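Local coordinates for fatty acid amide hydrolase (PDB 6KVR), which probably hydrolyses amides of monocarboxylic acids to the free carboxylate and ammonium, as a fungal member of the amidase family, at residues P337-L342 / E368-A373; L495-G500 / K560-L565; K376-D381 / N458-I463. All coordinates share one frame; numbering follows the deposited sequence.

Contact 1. Residues P337-L342 / E368-A373; sequences PKIGDL and EKLKGA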
ATOM      1  N   PRO A 337     -22.185  16.460   7.204  1.00 43.46           N
ATOM      2  CA  PRO A 337     -22.567  17.444   6.194  1.00 36.17           C
ATOM      3  C   PRO A 337     -24.079  17.547   6.064  1.00 42.21           C
ATOM      4  O   PRO A 337     -24.834  16.681   6.513  1.00 39.20           O
ATOM      5  CB  PRO A 337     -21.951  16.874   4.918  1.00 38.94           C
ATOM      6  CG  PRO A 337     -22.100  15.386   5.127  1.00 37.31           C
ATOM      7  CD  PRO A 337     -21.799  15.173   6.592  1.00 37.46           C
ATOM      8  N   LYS A 338     -24.511  18.640   5.439  1.00 44.07           N
ATOM      9  CA  LYS A 338     -25.909  18.805   5.068  1.00 43.65           C
ATOM     10  C   LYS A 338     -26.156  18.093   3.748  1.00 42.45           C
ATOM     11  O   LYS A 338     -25.322  18.146   2.842  1.00 43.29           O
ATOM     12  CB  LYS A 338     -26.263  20.288   4.939  1.00 48.79           C
ATOM     13  CG  LYS A 338     -25.670  21.178   6.020  1.00 51.59           C
ATOM     14  CD  LYS A 338     -26.176  22.608   5.906  1.00 56.38           C
ATOM     15  CE  LYS A 338     -25.169  23.596   6.488  1.00 59.32           C
ATOM     16  NZ  LYS A 338     -25.717  24.983   6.530  1.00 68.52           N
ATOM     17  N   ILE A 339     -27.304  17.416   3.647  1.00 37.92           N
ATOM     18  CA  ILE A 339     -27.631  16.676   2.429  1.00 37.60           C
ATOM     19  C   ILE A 339     -27.519  17.578   1.209  1.00 40.59           C
ATOM     20  O   ILE A 339     -27.064  17.149   0.140  1.00 43.41           O
ATOM     21  CB  ILE A 339     -29.034  16.052   2.532  1.00 35.67           C
ATOM     22  CG1 ILE A 339     -29.099  15.067   3.694  1.00 40.45           C
ATOM     23  CG2 ILE A 339     -29.371  15.335   1.237  1.00 41.45           C
ATOM     24  CD1 ILE A 339     -28.286  13.802   3.470  1.00 39.43           C
ATOM     25  N   GLY A 340     -27.916  18.845   1.352  1.00 41.70           N
ATOM     26  CA  GLY A 340     -27.851  19.787   0.245  1.00 39.37           C
ATOM     27  C   GLY A 340     -26.448  20.145  -0.195  1.00 40.93           C
ATOM     28  O   GLY A 340     -26.291  20.789  -1.238  1.00 45.02           O
ATOM     29  N   ASP A 341     -25.432  19.736   0.560  1.00 45.40           N
ATOM     30  CA  ASP A 341     -24.044  19.954   0.176  1.00 42.96           C
ATOM     31  C   ASP A 341     -23.440  18.794  -0.619  1.00 44.25           C
ATOM     32  O   ASP A 341     -22.312  18.931  -1.105  1.00 39.11           O
ATOM     33  CB  ASP A 341     -23.190  20.205   1.426  1.00 47.72           C
ATOM     34  CG  ASP A 341     -23.493  21.552   2.089  1.00 57.73           C
ATOM     35  OD1 ASP A 341     -23.464  21.624   3.343  1.00 58.02           O
ATOM     36  OD2 ASP A 341     -23.765  22.536   1.362  1.00 61.31           O
ATOM     37  N   LEU A 342     -24.161  17.675  -0.783  1.00 41.06           N
ATOM     38  CA  LEU A 342     -23.602  16.444  -1.335  1.00 39.78           C
ATOM     39  C   LEU A 342     -23.902  16.299  -2.822  1.00 40.81           C
ATOM     40  O   LEU A 342     -25.000  16.628  -3.283  1.00 41.49           O
ATOM     41  CB  LEU A 342     -24.148  15.214  -0.597  1.00 37.13           C
ATOM     42  CG  LEU A 342     -23.967  15.123   0.922  1.00 40.40           C
ATOM     43  CD1 LEU A 342     -24.980  14.188   1.542  1.00 37.71           C
ATOM     44  CD2 LEU A 342     -22.571  14.675   1.284  1.00 42.06           C
ATOM     45  N   GLU A 368     -34.909   9.619  -4.430  1.00 39.49           N
ATOM     46  CA  GLU A 368     -35.898  10.692  -4.431  1.00 45.14           C
ATOM     47  C   GLU A 368     -35.873  11.456  -3.111  1.00 38.92           C
ATOM     48  O   GLU A 368     -35.994  12.686  -3.090  1.00 41.78           O
ATOM     49  CB  GLU A 368     -37.284  10.123  -4.738  1.00 39.05           C
ATOM     50  CG  GLU A 368     -37.436   9.695  -6.209  1.00 44.72           C
ATOM     51  CD  GLU A 368     -37.331  10.875  -7.195  1.00 58.27           C
ATOM     52  OE1 GLU A 368     -36.520  10.810  -8.154  1.00 57.47           O
ATOM     53  OE2 GLU A 368     -38.064  11.874  -7.012  1.00 62.63           O
ATOM     54  N   LYS A 369     -35.658  10.747  -2.010  1.00 39.46           N
ATOM     55  CA  LYS A 369     -35.481  11.394  -0.718  1.00 38.30           C
ATOM     56  C   LYS A 369     -34.256  12.315  -0.703  1.00 44.24           C
ATOM     57  O   LYS A 369     -34.292  13.405  -0.117  1.00 43.75           O
ATOM     58  CB  LYS A 369     -35.371  10.309   0.333  1.00 44.12           C
ATOM     59  CG  LYS A 369     -35.768  10.747   1.702  1.00 51.51           C
ATOM     60  CD  LYS A 369     -37.289  10.599   1.910  1.00 52.43           C
ATOM     61  CE  LYS A 369     -37.742  11.175   3.249  1.00 54.50           C
ATOM     62  NZ  LYS A 369     -37.312  12.619   3.364  1.00 52.97           N
ATOM     63  N   LEU A 370     -33.153  11.883  -1.321  1.00 40.47           N
ATOM     64  CA  LEU A 370     -31.956  12.722  -1.389  1.00 41.77           C
ATOM     65  C   LEU A 370     -32.197  13.947  -2.258  1.00 41.31           C
ATOM     66  O   LEU A 370     -31.787  15.062  -1.916  1.00 39.23           O
ATOM     67  CB  LEU A 370     -30.776  11.927  -1.955  1.00 35.57           C
ATOM     68  CG  LEU A 370     -30.120  10.848  -1.098  1.00 40.87           C
ATOM     69  CD1 LEU A 370     -29.059  10.136  -1.933  1.00 32.67           C
ATOM     70  CD2 LEU A 370     -29.525  11.472   0.173  1.00 35.16           C
ATOM     71  N   LYS A 371     -32.807  13.737  -3.424  1.00 43.24           N
ATOM     72  CA  LYS A 371     -33.150  14.847  -4.298  1.00 43.15           C
ATOM     73  C   LYS A 371     -34.029  15.854  -3.569  1.00 45.76           C
ATOM     74  O   LYS A 371     -33.795  17.068  -3.645  1.00 45.16           O
ATOM     75  CB  LYS A 371     -33.847  14.300  -5.537  1.00 42.40           C
ATOM     76  CG  LYS A 371     -33.401  14.885  -6.832  1.00 45.58           C
ATOM     77  CD  LYS A 371     -34.114  14.214  -7.987  1.00 48.53           C
ATOM     78  CE  LYS A 371     -33.676  12.777  -8.109  1.00 52.65           C
ATOM     79  NZ  LYS A 371     -34.271  12.078  -9.279  1.00 56.57           N
ATOM     80  N   GLY A 372     -35.014  15.355  -2.816  1.00 40.98           N
ATOM     81  CA  GLY A 372     -35.902  16.240  -2.088  1.00 45.08           C
ATOM     82  C   GLY A 372     -35.205  17.042  -1.008  1.00 42.98           C
ATOM     83  O   GLY A 372     -35.621  18.160  -0.696  1.00 42.40           O
ATOM     84  N   ALA A 373     -34.138  16.499  -0.425  1.00 40.60           N
ATOM     85  CA  ALA A 373     -33.401  17.256   0.577  1.00 37.98           C
ATOM     86  C   ALA A 373     -32.346  18.175  -0.035  1.00 37.17           C
ATOM     87  O   ALA A 373     -31.586  18.804   0.713  1.00 37.82           O
ATOM     88  CB  ALA A 373     -32.762  16.306   1.587  1.00 35.31           C
TER

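Contact 2. Residues L495-G500 / K560-L565; sequences LSFQTG and KAIVDL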
ATOM      1  N   LEU A 495     -19.519   2.110   2.688  1.00 25.68           N
ATOM      2  CA  LEU A 495     -20.452   1.860   3.778  1.00 19.95           C
ATOM      3  C   LEU A 495     -21.655   1.097   3.244  1.00 20.77           C
ATOM      4  O   LEU A 495     -22.279   1.514   2.262  1.00 25.12           O
ATOM      5  CB  LEU A 495     -20.896   3.180   4.412  1.00 20.90           C
ATOM      6  CG  LEU A 495     -22.099   3.191   5.362  1.00 28.74           C
ATOM      7  CD1 LEU A 495     -21.762   2.491   6.661  1.00 27.09           C
ATOM      8  CD2 LEU A 495     -22.547   4.630   5.646  1.00 24.20           C
ATOM      9  N   SER A 496     -21.972  -0.023   3.879  1.00 21.00           N
ATOM     10  CA  SER A 496     -23.237  -0.716   3.652  1.00 24.53           C
ATOM     11  C   SER A 496     -24.201  -0.283   4.753  1.00 24.60           C
ATOM     12  O   SER A 496     -23.906  -0.462   5.941  1.00 24.57           O
ATOM     13  CB  SER A 496     -23.034  -2.231   3.654  1.00 23.25           C
ATOM     14  OG  SER A 496     -24.248  -2.915   3.392  1.00 28.31           O
ATOM     15  N   PHE A 497     -25.333   0.314   4.367  1.00 26.28           N
ATOM     16  CA  PHE A 497     -26.259   0.906   5.331  1.00 29.78           C
ATOM     17  C   PHE A 497     -27.701   0.493   5.045  1.00 27.19           C
ATOM     18  O   PHE A 497     -28.115   0.425   3.883  1.00 27.70           O
ATOM     19  CB  PHE A 497     -26.139   2.455   5.339  1.00 28.62           C
ATOM     20  CG  PHE A 497     -26.718   3.134   4.111  1.00 30.88           C
ATOM     21  CD1 PHE A 497     -25.942   3.338   2.973  1.00 27.62           C
ATOM     22  CD2 PHE A 497     -28.032   3.590   4.107  1.00 26.34           C
ATOM     23  CE1 PHE A 497     -26.470   3.972   1.852  1.00 29.31           C
ATOM     24  CE2 PHE A 497     -28.571   4.215   2.996  1.00 23.93           C
ATOM     25  CZ  PHE A 497     -27.788   4.414   1.865  1.00 28.46           C
ATOM     26  N   GLN A 498     -28.465   0.223   6.111  1.00 29.68           N
ATOM     27  CA  GLN A 498     -29.893  -0.070   5.968  1.00 29.04           C
ATOM     28  C   GLN A 498     -30.667   1.161   5.502  1.00 27.64           C
ATOM     29  O   GLN A 498     -30.436   2.279   5.977  1.00 30.53           O
ATOM     30  CB  GLN A 498     -30.481  -0.563   7.287  1.00 27.16           C
ATOM     31  CG  GLN A 498     -30.079  -1.974   7.643  1.00 29.52           C
ATOM     32  CD  GLN A 498     -30.334  -2.949   6.511  1.00 31.17           C
ATOM     33  OE1 GLN A 498     -31.409  -2.955   5.906  1.00 31.39           O
ATOM     34  NE2 GLN A 498     -29.341  -3.786   6.215  1.00 29.30           N
ATOM     35  N   THR A 499     -31.593   0.953   4.570  1.00 25.96           N
ATOM     36  CA  THR A 499     -32.447   2.027   4.082  1.00 29.14           C
ATOM     37  C   THR A 499     -33.716   2.218   4.910  1.00 32.46           C
ATOM     38  O   THR A 499     -34.371   3.255   4.766  1.00 33.72           O
ATOM     39  CB  THR A 499     -32.852   1.766   2.627  1.00 27.14           C
ATOM     40  OG1 THR A 499     -33.661   0.586   2.569  1.00 25.64           O
ATOM     41  CG2 THR A 499     -31.630   1.564   1.773  1.00 27.96           C
ATOM     42  N   GLY A 500     -34.067   1.268   5.779  1.00 30.35           N
ATOM     43  CA  GLY A 500     -35.357   1.264   6.442  1.00 29.62           C
ATOM     44  C   GLY A 500     -36.476   0.675   5.611  1.00 35.93           C
ATOM     45  O   GLY A 500     -37.629   0.655   6.066  1.00 35.42           O
ATOM     46  N   LYS A 560     -24.054   9.096   8.146  1.00 31.26           N
ATOM     47  CA  LYS A 560     -24.829   9.514   9.307  1.00 35.28           C
ATOM     48  C   LYS A 560     -25.939  10.486   8.912  1.00 36.22           C
ATOM     49  O   LYS A 560     -27.076  10.366   9.383  1.00 38.22           O
ATOM     50  CB  LYS A 560     -23.892  10.134  10.338  1.00 35.96           C
ATOM     51  CG  LYS A 560     -24.494  10.331  11.714  1.00 43.28           C
ATOM     52  CD  LYS A 560     -23.614  11.278  12.525  1.00 48.55           C
ATOM     53  CE  LYS A 560     -22.115  10.946  12.373  1.00 50.04           C
ATOM     54  NZ  LYS A 560     -21.640   9.832  13.261  1.00 48.67           N
ATOM     55  N   ALA A 561     -25.637  11.440   8.027  1.00 37.44           N
ATOM     56  CA  ALA A 561     -26.668  12.335   7.508  1.00 36.40           C
ATOM     57  C   ALA A 561     -27.769  11.568   6.786  1.00 39.51           C
ATOM     58  O   ALA A 561     -28.958  11.873   6.958  1.00 37.96           O
ATOM     59  CB  ALA A 561     -26.037  13.361   6.566  1.00 37.82           C
ATOM     60  N   ILE A 562     -27.394  10.571   5.972  1.00 36.54           N
ATOM     61  CA  ILE A 562     -28.363   9.880   5.120  1.00 35.17           C
ATOM     62  C   ILE A 562     -29.291   9.010   5.957  1.00 33.93           C
ATOM     63  O   ILE A 562     -30.502   8.959   5.715  1.00 33.24           O
ATOM     64  CB  ILE A 562     -27.638   9.056   4.037  1.00 35.53           C
ATOM     65  CG1 ILE A 562     -26.970   9.976   3.014  1.00 34.68           C
ATOM     66  CG2 ILE A 562     -28.606   8.114   3.344  1.00 35.19           C
ATOM     67  CD1 ILE A 562     -26.356   9.245   1.834  1.00 38.11           C
ATOM     68  N   VAL A 563     -28.739   8.302   6.943  1.00 35.66           N
ATOM     69  CA  VAL A 563     -29.552   7.459   7.811  1.00 36.55           C
ATOM     70  C   VAL A 563     -30.512   8.312   8.632  1.00 41.41           C
ATOM     71  O   VAL A 563     -31.633   7.883   8.949  1.00 41.96           O
ATOM     72  CB  VAL A 563     -28.633   6.602   8.703  1.00 38.16           C
ATOM     73  CG1 VAL A 563     -29.374   6.064   9.909  1.00 40.46           C
ATOM     74  CG2 VAL A 563     -28.003   5.458   7.893  1.00 42.93           C
ATOM     75  N   ASP A 564     -30.102   9.536   8.976  1.00 39.14           N
ATOM     76  CA  ASP A 564     -31.002  10.431   9.692  1.00 43.48           C
ATOM     77  C   ASP A 564     -32.068  10.990   8.758  1.00 37.51           C
ATOM     78  O   ASP A 564     -33.248  11.035   9.118  1.00 43.75           O
ATOM     79  CB  ASP A 564     -30.206  11.547  10.367  1.00 42.44           C
ATOM     80  CG  ASP A 564     -29.453  11.057  11.602  1.00 53.52           C
ATOM     81  OD1 ASP A 564     -29.583   9.854  11.943  1.00 53.55           O
ATOM     82  OD2 ASP A 564     -28.720  11.861  12.224  1.00 60.53           O
ATOM     83  N   LEU A 565     -31.682  11.381   7.542  1.00 36.73           N
ATOM     84  CA  LEU A 565     -32.669  11.773   6.542  1.00 35.09           C
ATOM     85  C   LEU A 565     -33.727  10.691   6.341  1.00 40.66           C
ATOM     86  O   LEU A 565     -34.914  10.997   6.165  1.00 40.34           O
ATOM     87  CB  LEU A 565     -31.979  12.077   5.221  1.00 35.09           C
ATOM     88  CG  LEU A 565     -32.959  12.227   4.053  1.00 42.95           C
ATOM     89  CD1 LEU A 565     -33.642  13.611   4.074  1.00 41.75           C
ATOM     90  CD2 LEU A 565     -32.296  11.932   2.714  1.00 37.51           C
TER

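Contact 3. Residues K376-D381 / N458-I463; sequences KIIEFD and NKVDFI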
ATOM      1  N   LYS A 376     -27.387  17.221  -5.221  1.00 35.40           N
ATOM      2  CA  LYS A 376     -27.125  17.034  -6.640  1.00 38.25           C
ATOM      3  C   LYS A 376     -26.872  15.552  -6.900  1.00 42.51           C
ATOM      4  O   LYS A 376     -25.920  14.973  -6.362  1.00 40.25           O
ATOM      5  CB  LYS A 376     -25.929  17.883  -7.076  1.00 36.52           C
ATOM      6  CG  LYS A 376     -25.615  17.857  -8.575  1.00 40.75           C
ATOM      7  CD  LYS A 376     -24.227  18.460  -8.821  1.00 44.59           C
ATOM      8  CE  LYS A 376     -24.025  18.998 -10.241  1.00 52.67           C
ATOM      9  NZ  LYS A 376     -24.043  17.949 -11.304  1.00 51.88           N
ATOM     10  N   ILE A 377     -27.731  14.923  -7.698  1.00 40.55           N
ATOM     11  CA  ILE A 377     -27.557  13.521  -8.054  1.00 38.70           C
ATOM     12  C   ILE A 377     -27.159  13.443  -9.522  1.00 41.35           C
ATOM     13  O   ILE A 377     -27.621  14.234 -10.355  1.00 40.90           O
ATOM     14  CB  ILE A 377     -28.807  12.656  -7.776  1.00 42.39           C
ATOM     15  CG1 ILE A 377     -29.891  12.933  -8.797  1.00 37.93           C
ATOM     16  CG2 ILE A 377     -29.337  12.851  -6.346  1.00 35.24           C
ATOM     17  CD1 ILE A 377     -30.591  11.672  -9.239  1.00 52.94           C
ATOM     18  N   ILE A 378     -26.264  12.510  -9.823  1.00 39.80           N
ATOM     19  CA  ILE A 378     -25.806  12.230 -11.177  1.00 36.78           C
ATOM     20  C   ILE A 378     -26.178  10.786 -11.472  1.00 37.34           C
ATOM     21  O   ILE A 378     -25.865   9.895 -10.673  1.00 38.01           O
ATOM     22  CB  ILE A 378     -24.284  12.439 -11.311  1.00 36.10           C
ATOM     23  CG1 ILE A 378     -23.905  13.897 -11.063  1.00 45.11           C
ATOM     24  CG2 ILE A 378     -23.779  11.955 -12.658  1.00 36.74           C
ATOM     25  CD1 ILE A 378     -22.407  14.129 -11.036  1.00 40.06           C
ATOM     26  N   GLU A 379     -26.868  10.553 -12.592  1.00 37.29           N
ATOM     27  CA  GLU A 379     -27.175   9.192 -13.021  1.00 39.33           C
ATOM     28  C   GLU A 379     -25.950   8.642 -13.740  1.00 39.09           C
ATOM     29  O   GLU A 379     -25.473   9.231 -14.717  1.00 40.87           O
ATOM     30  CB  GLU A 379     -28.420   9.144 -13.910  1.00 31.43           C
ATOM     31  CG  GLU A 379     -29.731   9.513 -13.197  1.00 37.16           C
ATOM     32  CD  GLU A 379     -30.218   8.479 -12.157  1.00 44.97           C
ATOM     33  OE1 GLU A 379     -29.982   7.261 -12.324  1.00 42.00           O
ATOM     34  OE2 GLU A 379     -30.866   8.891 -11.166  1.00 45.53           O
ATOM     35  N   PHE A 380     -25.421   7.533 -13.232  1.00 39.11           N
ATOM     36  CA  PHE A 380     -24.054   7.100 -13.503  1.00 37.89           C
ATOM     37  C   PHE A 380     -24.074   5.702 -14.107  1.00 40.41           C
ATOM     38  O   PHE A 380     -24.558   4.755 -13.474  1.00 37.54           O
ATOM     39  CB  PHE A 380     -23.243   7.120 -12.205  1.00 35.86           C
ATOM     40  CG  PHE A 380     -21.813   6.703 -12.356  1.00 34.13           C
ATOM     41  CD1 PHE A 380     -21.065   7.100 -13.454  1.00 34.86           C
ATOM     42  CD2 PHE A 380     -21.202   5.947 -11.364  1.00 31.66           C
ATOM     43  CE1 PHE A 380     -19.734   6.727 -13.566  1.00 35.69           C
ATOM     44  CE2 PHE A 380     -19.877   5.574 -11.466  1.00 29.14           C
ATOM     45  CZ  PHE A 380     -19.142   5.958 -12.567  1.00 32.83           C
ATOM     46  N   ASP A 381     -23.554   5.577 -15.328  1.00 37.71           N
ATOM     47  CA  ASP A 381     -23.418   4.294 -16.003  1.00 41.22           C
ATOM     48  C   ASP A 381     -21.966   3.836 -15.839  1.00 37.57           C
ATOM     49  O   ASP A 381     -21.095   4.268 -16.606  1.00 39.55           O
ATOM     50  CB  ASP A 381     -23.793   4.430 -17.485  1.00 39.52           C
ATOM     51  CG  ASP A 381     -23.925   3.094 -18.190  1.00 56.06           C
ATOM     52  OD1 ASP A 381     -23.499   2.055 -17.631  1.00 57.46           O
ATOM     53  OD2 ASP A 381     -24.468   3.085 -19.316  1.00 63.16           O
ATOM     54  N   ASN A 458     -15.563  15.549 -11.754  1.00 42.28           N
ATOM     55  CA  ASN A 458     -16.981  15.867 -11.723  1.00 37.56           C
ATOM     56  C   ASN A 458     -17.438  16.276 -10.334  1.00 39.47           C
ATOM     57  O   ASN A 458     -18.647  16.331 -10.075  1.00 42.91           O
ATOM     58  CB  ASN A 458     -17.788  14.673 -12.227  1.00 41.36           C
ATOM     59  CG  ASN A 458     -17.557  14.395 -13.699  1.00 43.71           C
ATOM     60  OD1 ASN A 458     -18.013  15.153 -14.553  1.00 49.70           O
ATOM     61  ND2 ASN A 458     -16.855  13.307 -14.006  1.00 42.37           N
ATOM     62  N   LYS A 459     -16.491  16.530  -9.429  1.00 40.90           N
ATOM     63  CA  LYS A 459     -16.764  16.951  -8.053  1.00 35.50           C
ATOM     64  C   LYS A 459     -17.828  16.077  -7.391  1.00 37.29           C
ATOM     65  O   LYS A 459     -18.697  16.557  -6.654  1.00 37.87           O
ATOM     66  CB  LYS A 459     -17.133  18.436  -8.017  1.00 40.09           C
ATOM     67  CG  LYS A 459     -16.009  19.320  -8.587  1.00 50.22           C
ATOM     68  CD  LYS A 459     -16.203  20.809  -8.296  1.00 54.58           C
ATOM     69  CE  LYS A 459     -14.866  21.553  -8.360  1.00 53.91           C
ATOM     70  NZ  LYS A 459     -14.020  21.103  -9.515  1.00 60.98           N
ATOM     71  N   VAL A 460     -17.740  14.769  -7.645  1.00 40.29           N
ATOM     72  CA  VAL A 460     -18.618  13.783  -7.015  1.00 35.41           C
ATOM     73  C   VAL A 460     -18.095  13.465  -5.620  1.00 34.86           C
ATOM     74  O   VAL A 460     -16.909  13.162  -5.446  1.00 39.35           O
ATOM     75  CB  VAL A 460     -18.694  12.503  -7.864  1.00 36.05           C
ATOM     76  CG1 VAL A 460     -19.627  11.478  -7.200  1.00 31.60           C
ATOM     77  CG2 VAL A 460     -19.141  12.820  -9.279  1.00 37.36           C
ATOM     78  N   ASP A 461     -18.979  13.502  -4.624  1.00 34.04           N
ATOM     79  CA  ASP A 461     -18.590  13.105  -3.272  1.00 33.79           C
ATOM     80  C   ASP A 461     -18.710  11.596  -3.038  1.00 35.13           C
ATOM     81  O   ASP A 461     -17.812  11.001  -2.435  1.00 38.71           O
ATOM     82  CB  ASP A 461     -19.444  13.836  -2.227  1.00 38.09           C
ATOM     83  CG  ASP A 461     -19.270  15.346  -2.267  1.00 42.55           C
ATOM     84  OD1 ASP A 461     -18.186  15.828  -1.888  1.00 47.77           O
ATOM     85  OD2 ASP A 461     -20.224  16.057  -2.659  1.00 44.42           O
ATOM     86  N   PHE A 462     -19.804  10.966  -3.468  1.00 27.62           N
ATOM     87  CA  PHE A 462     -20.041   9.553  -3.161  1.00 31.54           C
ATOM     88  C   PHE A 462     -20.762   8.859  -4.301  1.00 28.44           C
ATOM     89  O   PHE A 462     -21.420   9.491  -5.131  1.00 29.44           O
ATOM     90  CB  PHE A 462     -20.857   9.370  -1.879  1.00 27.93           C
ATOM     91  CG  PHE A 462     -20.290  10.106  -0.708  1.00 36.11           C
ATOM     92  CD1 PHE A 462     -19.186   9.606  -0.025  1.00 33.30           C
ATOM     93  CD2 PHE A 462     -20.835  11.314  -0.302  1.00 36.74           C
ATOM     94  CE1 PHE A 462     -18.642  10.296   1.054  1.00 33.01           C
ATOM     95  CE2 PHE A 462     -20.291  12.012   0.777  1.00 39.16           C
ATOM     96  CZ  PHE A 462     -19.191  11.497   1.456  1.00 29.96           C
ATOM     97  N   ILE A 463     -20.635   7.535  -4.329  1.00 32.39           N
ATOM     98  CA  ILE A 463     -21.350   6.689  -5.279  1.00 23.89           C
ATOM     99  C   ILE A 463     -22.308   5.812  -4.487  1.00 27.93           C
ATOM    100  O   ILE A 463     -21.915   5.172  -3.499  1.00 29.81           O
ATOM    101  CB  ILE A 463     -20.372   5.869  -6.140  1.00 26.10           C
ATOM    102  CG1 ILE A 463     -19.400   6.818  -6.851  1.00 30.93           C
ATOM    103  CG2 ILE A 463     -21.112   5.042  -7.195  1.00 25.79           C
ATOM    104  CD1 ILE A 463     -18.344   6.133  -7.673  1.00 29.62           C
TER

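Contact 1. Residues P337-L342 / E368-A373
I339 meets A373 and L370 across this contact, and these three residues account for most of the 166 Å² buried between the two segments. I339 gives up the largest share, and its CG2 methyl does most of the touching. That methyl sits 3.5 Å from A373 CB, the shortest approach between the segments. The closeness has a backbone origin: the CA atoms of I339 and A373 are 6.1 Å apart, and both CB atoms point toward the opposite segment. The stem of the isoleucine shares in the contact, with I339 CB 3.9 Å from A373 CB. Because CG2 lies anti to the backbone N of I339 (chi1 -61° for CG1), this branch rather than CG1 is presented to the helix end.

L370, one turn back on helix 357-372, meets the same methyl from a second direction. Its CD2 lies 4.0 Å from I339 CG2, and the backbone L370 O is at the same 4.0 Å from that methyl. The CB of L370 does not point at the loop, but the end of its side chain comes nearer. Where the helix gives way to loop, A373 O is 3.7 Å from G340 N; no hydrogen bond joins the segments, and the fit rests on apolar contact.

The loop side is itself a short 3-10 turn over 339-341, in which D341 N bonds to K338 O at 2.8 Å. A561 and L565 of helix 552-565 extend the apolar cluster: A561 touches I339, and L565 touches both L370 and A373. The arrangement is the packing of a 3-10 turn, just before strand 343-346, against the C-terminal end of helix 357-372, which connects that strand to its parallel neighbour 376-379 in a beta-alpha-beta crossover.

Contact 2. Residues L495-G500 / K560-L565
F497 is the strand residue that meets the helix most fully, and it does so through purely apolar contacts with I562 and V563. The ring atoms CE2 and CZ receive the CG2 methyl of I562: F497 CE2 is 3.9 Å from I562 CG2, and F497 CZ is 4.1 Å from the same methyl. The two side chains cross at about a right angle. On the I562 side, CG2 is anti to the backbone N, with CG1 beside it at chi1 -70°, and this puts the methyl branch at the ring. V563 adds its CG2 methyl farther round the same ring, at 4.2 Å from F497 CD2. Both methyls approach obliquely. The CB of F497 points toward the helix, and with CG set between the backbone N and the carbonyl carbon (chi1 72°) the ring reaches both residues.

The backbone geometry fits an alpha/beta layer in the amidase fold: helix 552-565 lies over the large mixed sheet, and residues 560-565 run nearly parallel to residues 495-499. The axes of these short segments are 12° apart in direction and come within 9.1 Å, a spacing in which F497, I562 and V563 meet. The neighbouring strand 540-546 contributes L543, which touches the F497 side chain, and L545 against I562, while L370 of helix 357-372 also reaches I562.

Polar interactions do not cross between the two segments; they fasten each one to other parts of the chain. On the strand, the backbone of F497 pairs with L543 and that of S496 with G269, in the sheet strands on its two sides. The buried amide of Q498 is satisfied at NE2 by the carbonyl oxygens of C267 and A263. On the helix, K560, whose CB points away from the strand, makes a salt bridge through NZ to D304 OD1, at the start of helix 303-317.

Contact 3. Residues K376-D381 / N458-I463
This contact belongs to the border of the mixed sheet, where strand 376-379 is the outermost strand within the chain and strand 343-346 lies between it and strand 462-466. The segments therefore meet through side chains, not backbone: the nearest CA pairs are I378 with V460 at 8.4 Å and F380 with I463 at 8.7 Å, and no hydrogen bond joins them. The CD1 end of I378 reaches the CG2 methyl of V460, at 3.9 Å. An extended side chain, with CD1 continuing outward at chi2 174°, gives I378 that length. Farther along, the ring of F380 meets I463 obliquely, its CE2 4.1 Å from I463 CD1. With CB directed at the other segment and CG anti to the backbone N (chi1 -180°), the F380 ring extends to I463.

Just before V460, K459 has positive phi as the C-prime residue of a Schellman motif that ends helix 434-457. That helix covers the contact: F454 stacks on the F380 ring and touches V460, and M455 packs on V460 and I463. Between the two strands, A345 of strand 343-346 touches F380 and V460.

The three contacts lie on one side of the chain's centre and away from the predicted active-site residues. Contacts 1 and 2 have centres about 12 Å apart and join through L565, whose CD2 is 3.8 Å from L370 CD2; A561 CB likewise lies 3.5 Å from P337 O. Contacts 1 and 3 are also about 12 Å apart between centres: helix 357-372 is followed in the chain by strand 376-379, L342 O makes a probable hydrogen bond to K376 N at 3.1 Å, and L342 CD2 packs 3.5 Å from F462 CE2. Contacts 2 and 3 do not touch, their nearest atoms being about 6 Å apart, yet both reach the same sheet.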